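Local coordinates for malate dehydrogenase (Pyrococcus horikoshii, PDB 1V9N), which catalyses the reversible NAD-dependent oxidation of (S)-malate to oxaloacetate, as a homodimer of the LDH2/MDH2 oxidoreductase family, at residues V100-M105 / A135-E140; I144-T149 / C279-V284. All blocks are in the same frame, centred on the assembly; numbering follows the deposited sequence.

Interaction 1: residues V100-M105 / A135-E140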
loop_
_atom_site.group_PDB
_atom_site.type_symbol
_atom_site.label_atom_id
_atom_site.label_comp_id
_atom_site.label_asym_id
_atom_site.label_seq_id
_atom_site.Cartn_x
_atom_site.Cartn_y
_atom_site.Cartn_z
ATOM N N VAL A 100 -0.925 -6.065 -22.530
ATOM C CA VAL A 100 -0.812 -7.097 -21.507
ATOM C C VAL A 100 -1.667 -6.723 -20.286
ATOM O O VAL A 100 -2.409 -7.554 -19.755
ATOM C CB VAL A 100 0.668 -7.285 -21.068
ATOM C CG1 VAL A 100 0.754 -8.275 -19.900
ATOM C CG2 VAL A 100 1.504 -7.794 -22.252
ATOM N N GLY A 101 -1.561 -5.470 -19.849
ATOM C CA GLY A 101 -2.326 -5.008 -18.700
ATOM C C GLY A 101 -3.830 -4.972 -18.946
ATOM O O GLY A 101 -4.619 -5.275 -18.054
ATOM N N TYR A 102 -4.229 -4.590 -20.153
ATOM C CA TYR A 102 -5.644 -4.533 -20.518
ATOM C C TYR A 102 -6.275 -5.926 -20.462
ATOM O O TYR A 102 -7.339 -6.112 -19.877
ATOM C CB TYR A 102 -5.806 -3.977 -21.935
ATOM C CG TYR A 102 -7.249 -3.834 -22.378
ATOM C CD1 TYR A 102 -7.997 -2.708 -22.027
ATOM C CD2 TYR A 102 -7.868 -4.821 -23.146
ATOM C CE1 TYR A 102 -9.323 -2.564 -22.433
ATOM C CE2 TYR A 102 -9.202 -4.688 -23.557
ATOM C CZ TYR A 102 -9.916 -3.552 -23.196
ATOM O OH TYR A 102 -11.219 -3.388 -23.615
ATOM N N ARG A 103 -5.614 -6.902 -21.077
ATOM C CA ARG A 103 -6.121 -8.276 -21.097
ATOM C C ARG A 103 -6.071 -8.911 -19.715
ATOM O O ARG A 103 -6.965 -9.680 -19.343
ATOM C CB ARG A 103 -5.318 -9.137 -22.086
ATOM C CG ARG A 103 -5.389 -8.656 -23.529
ATOM C CD ARG A 103 -6.815 -8.688 -24.060
ATOM N NE ARG A 103 -6.952 -7.900 -25.285
ATOM C CZ ARG A 103 -8.106 -7.668 -25.904
ATOM N NH1 ARG A 103 -9.237 -8.167 -25.418
ATOM N NH2 ARG A 103 -8.130 -6.925 -27.007
ATOM N N SER A 104 -5.025 -8.597 -18.957
ATOM C CA SER A 104 -4.884 -9.135 -17.611
ATOM C C SER A 104 -5.983 -8.595 -16.696
ATOM O O SER A 104 -6.569 -9.342 -15.913
ATOM C CB SER A 104 -3.518 -8.773 -17.023
ATOM O OG SER A 104 -2.476 -9.462 -17.682
HETATM N N MSE A 105 -6.263 -7.298 -16.794
HETATM C CA MSE A 105 -7.291 -6.698 -15.951
HETATM C C MSE A 105 -8.682 -7.186 -16.353
HETATM O O MSE A 105 -9.533 -7.387 -15.496
HETATM C CB MSE A 105 -7.225 -5.165 -16.014
HETATM C CG MSE A 105 -8.256 -4.468 -15.128
HETATM SE SE MSE A 105 -8.260 -5.089 -13.266
HETATM C CE MSE A 105 -7.065 -3.783 -12.493
ATOM N N ALA A 135 -6.760 0.199 -12.798
ATOM C CA ALA A 135 -7.621 0.170 -11.619
ATOM C C ALA A 135 -8.996 0.721 -11.984
ATOM O O ALA A 135 -10.017 0.187 -11.548
ATOM C CB ALA A 135 -7.012 0.992 -10.484
ATOM N N LEU A 136 -9.014 1.786 -12.786
ATOM C CA LEU A 136 -10.267 2.420 -13.204
ATOM C C LEU A 136 -11.169 1.494 -13.996
ATOM O O LEU A 136 -12.397 1.598 -13.929
ATOM C CB LEU A 136 -9.992 3.679 -14.034
ATOM C CG LEU A 136 -9.799 4.984 -13.260
ATOM C CD1 LEU A 136 -9.505 6.117 -14.241
ATOM C CD2 LEU A 136 -11.060 5.297 -12.449
HETATM N N MSE A 137 -10.561 0.590 -14.754
HETATM C CA MSE A 137 -11.325 -0.360 -15.544
HETATM C C MSE A 137 -12.287 -1.140 -14.659
HETATM O O MSE A 137 -13.446 -1.360 -15.026
HETATM C CB MSE A 137 -10.382 -1.327 -16.267
HETATM C CG MSE A 137 -9.599 -0.684 -17.409
HETATM SE SE MSE A 137 -8.333 -1.912 -18.214
HETATM C CE MSE A 137 -9.580 -3.189 -18.957
ATOM N N ALA A 138 -11.811 -1.556 -13.489
ATOM C CA ALA A 138 -12.643 -2.314 -12.566
ATOM C C ALA A 138 -13.715 -1.431 -11.919
ATOM O O ALA A 138 -14.866 -1.844 -11.783
ATOM C CB ALA A 138 -11.775 -2.963 -11.492
ATOM N N ALA A 139 -13.341 -0.219 -11.528
ATOM C CA ALA A 139 -14.293 0.691 -10.902
ATOM C C ALA A 139 -15.458 1.012 -11.836
ATOM O O ALA A 139 -16.604 1.109 -11.390
ATOM C CB ALA A 139 -13.592 1.981 -10.473
ATOM N N GLU A 140 -15.169 1.175 -13.125
ATOM C CA GLU A 140 -16.215 1.474 -14.100
ATOM C C GLU A 140 -17.138 0.271 -14.268
ATOM O O GLU A 140 -18.194 0.365 -14.893
ATOM C CB GLU A 140 -15.611 1.857 -15.455
ATOM C CG GLU A 140 -14.786 3.146 -15.456
ATOM C CD GLU A 140 -15.569 4.376 -14.998
ATOM O OE1 GLU A 140 -16.813 4.302 -14.909
ATOM O OE2 GLU A 140 -14.938 5.428 -14.734
#
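M137 and M105, both selenomethionines, meet midway between two helices, and Y102 touches the end of M137. The helices lie on one face of the mixed seven-stranded sheet of this LDH2/MDH2-type dehydrogenase, side by side and pointing roughly the same way: the axes of the two short segments make an angle of 32° and stay 10.4 Å apart at their closest. At this separation the longer side chains M105, M137 and Y102 do most of the touching. M137 and M105 run antiparallel alongside one another, with M105 CG 4.0 Å from M137 CB and equally near the selenium of M137. M105 starts with CG anti to its backbone nitrogen (chi1 -179°) and then bends twice, which brings its methyl CE to 4.0 Å from A135 N, while its SE rests 4.5 Å from A138 CB. Beneath this layer M105 also packs on F282 and V284 of strand 278-285, and A135 sits on A171 and A173 of strand 170-174, so the pair of helices is seated on the sheet as well as on each other. The remaining contact is Met-aromatic. M137 lies roughly perpendicular to the Y102 side chain, its selenium 4.9 Å from the ring centroid and obliquely placed, and its terminal CE lies 3.5 Å from Y102 CD1 and just as close to CE1.

Interaction 2: residues I144-T149 / C279-V284. With NDP (NADPH dihydro-nicotinamide-adenine-dinucleotide phosphate), chain B.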
loop_
_atom_site.group_PDB
_atom_site.type_symbol
_atom_site.label_atom_id
_atom_site.label_comp_id
_atom_site.label_asym_id
_atom_site.label_seq_id
_atom_site.Cartn_x
_atom_site.Cartn_y
_atom_site.Cartn_z
ATOM N N ILE A 144 -13.910 -2.886 -7.050
ATOM C CA ILE A 144 -12.696 -2.243 -6.563
ATOM C C ILE A 144 -11.539 -2.786 -7.397
ATOM O O ILE A 144 -11.401 -4.000 -7.584
ATOM C CB ILE A 144 -12.418 -2.566 -5.081
ATOM C CG1 ILE A 144 -13.523 -1.968 -4.202
ATOM C CG2 ILE A 144 -11.021 -2.032 -4.684
ATOM C CD1 ILE A 144 -13.394 -2.298 -2.734
ATOM N N GLY A 145 -10.721 -1.889 -7.918
ATOM C CA GLY A 145 -9.602 -2.322 -8.724
ATOM C C GLY A 145 -8.291 -1.860 -8.125
ATOM O O GLY A 145 -8.165 -0.714 -7.675
ATOM N N ILE A 146 -7.325 -2.771 -8.096
ATOM C CA ILE A 146 -5.992 -2.471 -7.589
ATOM C C ILE A 146 -4.979 -2.894 -8.640
ATOM O O ILE A 146 -5.072 -3.994 -9.198
ATOM C CB ILE A 146 -5.675 -3.236 -6.290
ATOM C CG1 ILE A 146 -6.551 -2.718 -5.148
ATOM C CG2 ILE A 146 -4.191 -3.082 -5.949
ATOM C CD1 ILE A 146 -6.463 -3.553 -3.889
ATOM N N SER A 147 -4.029 -2.012 -8.930
ATOM C CA SER A 147 -2.993 -2.331 -9.896
ATOM C C SER A 147 -1.644 -1.804 -9.441
ATOM O O SER A 147 -1.553 -0.741 -8.836
ATOM C CB SER A 147 -3.323 -1.757 -11.270
ATOM O OG SER A 147 -2.361 -2.199 -12.211
HETATM N N MSE A 148 -0.597 -2.570 -9.734
HETATM C CA MSE A 148 0.768 -2.210 -9.378
HETATM C C MSE A 148 1.663 -2.700 -10.501
HETATM O O MSE A 148 1.267 -3.565 -11.295
HETATM C CB MSE A 148 1.216 -2.923 -8.098
HETATM C CG MSE A 148 0.381 -2.680 -6.862
HETATM SE SE MSE A 148 0.956 -3.902 -5.445
HETATM C CE MSE A 148 -0.638 -3.806 -4.338
ATOM N N THR A 149 2.874 -2.156 -10.549
ATOM C CA THR A 149 3.856 -2.541 -11.548
ATOM C C THR A 149 5.238 -2.158 -11.035
ATOM O O THR A 149 5.389 -1.172 -10.312
ATOM C CB THR A 149 3.618 -1.811 -12.893
ATOM O OG1 THR A 149 4.568 -2.273 -13.860
ATOM C CG2 THR A 149 3.776 -0.297 -12.726
ATOM N N CYS A 279 6.896 -6.432 -14.702
ATOM C CA CYS A 279 5.848 -7.287 -14.160
ATOM C C CYS A 279 4.730 -6.454 -13.544
ATOM O O CYS A 279 4.973 -5.358 -13.044
ATOM C CB CYS A 279 6.444 -8.246 -13.124
ATOM S SG CYS A 279 7.729 -9.373 -13.804
ATOM N N HIS A 280 3.506 -6.977 -13.585
ATOM C CA HIS A 280 2.357 -6.255 -13.048
ATOM C C HIS A 280 1.527 -7.102 -12.089
ATOM O O HIS A 280 1.592 -8.332 -12.105
ATOM C CB HIS A 280 1.423 -5.798 -14.176
ATOM C CG HIS A 280 2.123 -5.284 -15.395
ATOM N ND1 HIS A 280 3.087 -4.299 -15.348
ATOM C CD2 HIS A 280 1.959 -5.586 -16.705
ATOM C CE1 HIS A 280 3.485 -4.019 -16.575
ATOM N NE2 HIS A 280 2.816 -4.785 -17.418
ATOM N N PHE A 281 0.734 -6.419 -11.272
ATOM C CA PHE A 281 -0.158 -7.055 -10.303
ATOM C C PHE A 281 -1.537 -6.427 -10.503
ATOM O O PHE A 281 -1.661 -5.205 -10.548
ATOM C CB PHE A 281 0.318 -6.781 -8.871
ATOM C CG PHE A 281 -0.616 -7.300 -7.804
ATOM C CD1 PHE A 281 -0.530 -8.616 -7.361
ATOM C CD2 PHE A 281 -1.594 -6.472 -7.256
ATOM C CE1 PHE A 281 -1.402 -9.104 -6.387
ATOM C CE2 PHE A 281 -2.473 -6.948 -6.281
ATOM C CZ PHE A 281 -2.376 -8.270 -5.844
ATOM N N PHE A 282 -2.564 -7.259 -10.637
ATOM C CA PHE A 282 -3.929 -6.769 -10.816
ATOM C C PHE A 282 -4.830 -7.501 -9.837
ATOM O O PHE A 282 -4.745 -8.725 -9.686
ATOM C CB PHE A 282 -4.417 -7.026 -12.247
ATOM C CG PHE A 282 -3.519 -6.448 -13.307
ATOM C CD1 PHE A 282 -3.573 -5.094 -13.628
ATOM C CD2 PHE A 282 -2.591 -7.256 -13.964
ATOM C CE1 PHE A 282 -2.714 -4.552 -14.584
ATOM C CE2 PHE A 282 -1.728 -6.724 -14.922
ATOM C CZ PHE A 282 -1.791 -5.367 -15.232
HETATM N N MSE A 283 -5.691 -6.752 -9.162
HETATM C CA MSE A 283 -6.603 -7.349 -8.209
HETATM C C MSE A 283 -7.953 -6.661 -8.275
HETATM O O MSE A 283 -8.045 -5.429 -8.261
HETATM C CB MSE A 283 -6.044 -7.240 -6.797
HETATM C CG MSE A 283 -6.927 -7.869 -5.744
HETATM SE SE MSE A 283 -6.162 -7.605 -4.008
HETATM C CE MSE A 283 -7.685 -6.838 -3.098
ATOM N N VAL A 284 -9.005 -7.466 -8.342
ATOM C CA VAL A 284 -10.356 -6.937 -8.409
ATOM C C VAL A 284 -11.211 -7.575 -7.335
ATOM O O VAL A 284 -11.140 -8.780 -7.093
ATOM C CB VAL A 284 -11.005 -7.225 -9.786
ATOM C CG1 VAL A 284 -12.414 -6.648 -9.844
ATOM C CG2 VAL A 284 -10.145 -6.646 -10.886
HETATM P PA NDP B . 0.839 12.405 -7.656
HETATM O O1A NDP B . 0.575 13.238 -8.804
HETATM O O2A NDP B . 1.632 12.870 -6.465
HETATM O O5B NDP B . -0.612 11.842 -7.138
HETATM C C5B NDP B . -0.712 10.947 -6.015
HETATM C C4B NDP B . -2.212 10.628 -5.873
HETATM O O4B NDP B . -2.695 11.580 -4.908
HETATM C C3B NDP B . -3.095 10.774 -7.081
HETATM O O3B NDP B . -4.085 9.703 -7.044
HETATM C C2B NDP B . -3.752 12.105 -6.979
HETATM O O2B NDP B . -5.004 12.286 -7.663
HETATM C C1B NDP B . -3.789 12.285 -5.493
HETATM N N9A NDP B . -3.642 13.689 -5.021
HETATM C C8A NDP B . -2.817 14.733 -5.529
HETATM N N7A NDP B . -2.952 15.829 -4.819
HETATM C C5A NDP B . -3.855 15.547 -3.834
HETATM C C6A NDP B . -4.426 16.281 -2.745
HETATM N N6A NDP B . -4.071 17.554 -2.534
HETATM N N1A NDP B . -5.339 15.674 -1.911
HETATM C C2A NDP B . -5.706 14.368 -2.117
HETATM N N3A NDP B . -5.223 13.592 -3.109
HETATM C C4A NDP B . -4.293 14.243 -3.942
HETATM O O3 NDP B . 1.451 11.007 -8.031
HETATM P PN NDP B . 2.779 10.424 -8.673
HETATM O O1N NDP B . 3.354 9.561 -7.645
HETATM O O2N NDP B . 3.538 11.663 -9.055
HETATM O O5D NDP B . 2.191 9.634 -9.923
HETATM C C5D NDP B . 2.784 9.706 -11.250
HETATM C C4D NDP B . 1.978 8.808 -12.264
HETATM O O4D NDP B . 2.927 7.979 -12.911
HETATM C C3D NDP B . 0.927 7.839 -11.667
HETATM O O3D NDP B . -0.235 7.874 -12.506
HETATM C C2D NDP B . 1.608 6.482 -11.617
HETATM O O2D NDP B . 0.674 5.428 -11.706
HETATM C C1D NDP B . 2.585 6.595 -12.816
HETATM N N1N NDP B . 3.835 5.804 -12.661
HETATM C C2N NDP B . 4.021 4.730 -13.575
HETATM C C3N NDP B . 5.246 3.956 -13.437
HETATM C C7N NDP B . 5.502 2.842 -14.356
HETATM O O7N NDP B . 6.522 2.144 -14.306
HETATM N N7N NDP B . 4.598 2.527 -15.323
HETATM C C4N NDP B . 6.170 4.325 -12.412
HETATM C C5N NDP B . 5.964 5.374 -11.526
HETATM C C6N NDP B . 4.796 6.124 -11.649
HETATM P P2B NDP B . -5.204 12.996 -9.031
HETATM O O1X NDP B . -6.427 13.781 -8.795
HETATM O O2X NDP B . -5.404 11.979 -10.109
HETATM O O3X NDP B . -4.001 13.884 -9.333
#
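With chi1 at -177°, T149 places OG1 opposite its own N, and H280 turns its ring beside its own backbone nitrogen (chi1 -40°), bringing hydroxyl and imidazole together. OG1 lies in the ring plane at its edge, hydrogen-bonded to H280 ND1 at 2.9 Å; either atom could donate. The other ring nitrogen, NE2, bonds to S125, and Y128 stacks on the ring, so the imidazole is fixed. The same T149 torsion sends CG2 the other way, to 3.9 Å from N7N of the NADPH carboxamide. Replacing T149 by alanine removes OG1 and CG2, which would probably leave H280 ND1 without its hydroxyl partner and a gap beside the carboxamide. These groups sit on an antiparallel pair of strands, neighbours within the mixed seven-stranded sheet. I146 with M283 and M148 with F281 form its hydrogen-bonded pairs, from the 2.8 Å bond of I146 N to M283 O to the 3.0 Å bond of M148 N to F281 O. Their side chains share one face of the sheet. There I146 CD1 meets M283 CE at 3.6 Å, and the selenium of M148 lies obliquely to the F281 ring, 4.8 Å from its centroid, in a Met-aromatic contact. M283 and F281 go on to pack against M283 of the second subunit. On the face shared by T149 and H280, S147 OG approaches F282 CE1 to 3.4 Å while hydrogen-bonding to the Y128 hydroxyl.

Interactions 1 and 2 show how a helical layer is seated on a sheet: their centres lie 8 Å apart and they touch directly. The selenium of M105 comes to 3.4 Å from V284 CG2, G101 CA meets F282 CZ at 3.5 Å, and A135 CB is 3.5 Å from G145 O. Helix 132-139 is followed, after a short connection, by strand 144-149, joining the two contacts along the chain. The helices therefore cover the sheet face that carries F282 and V284, whereas M283 on the other face turns to the second subunit. Only interaction 2 reaches NADPH, through T149; in interaction 1 the side chain of A135 remains about 9 Å from it.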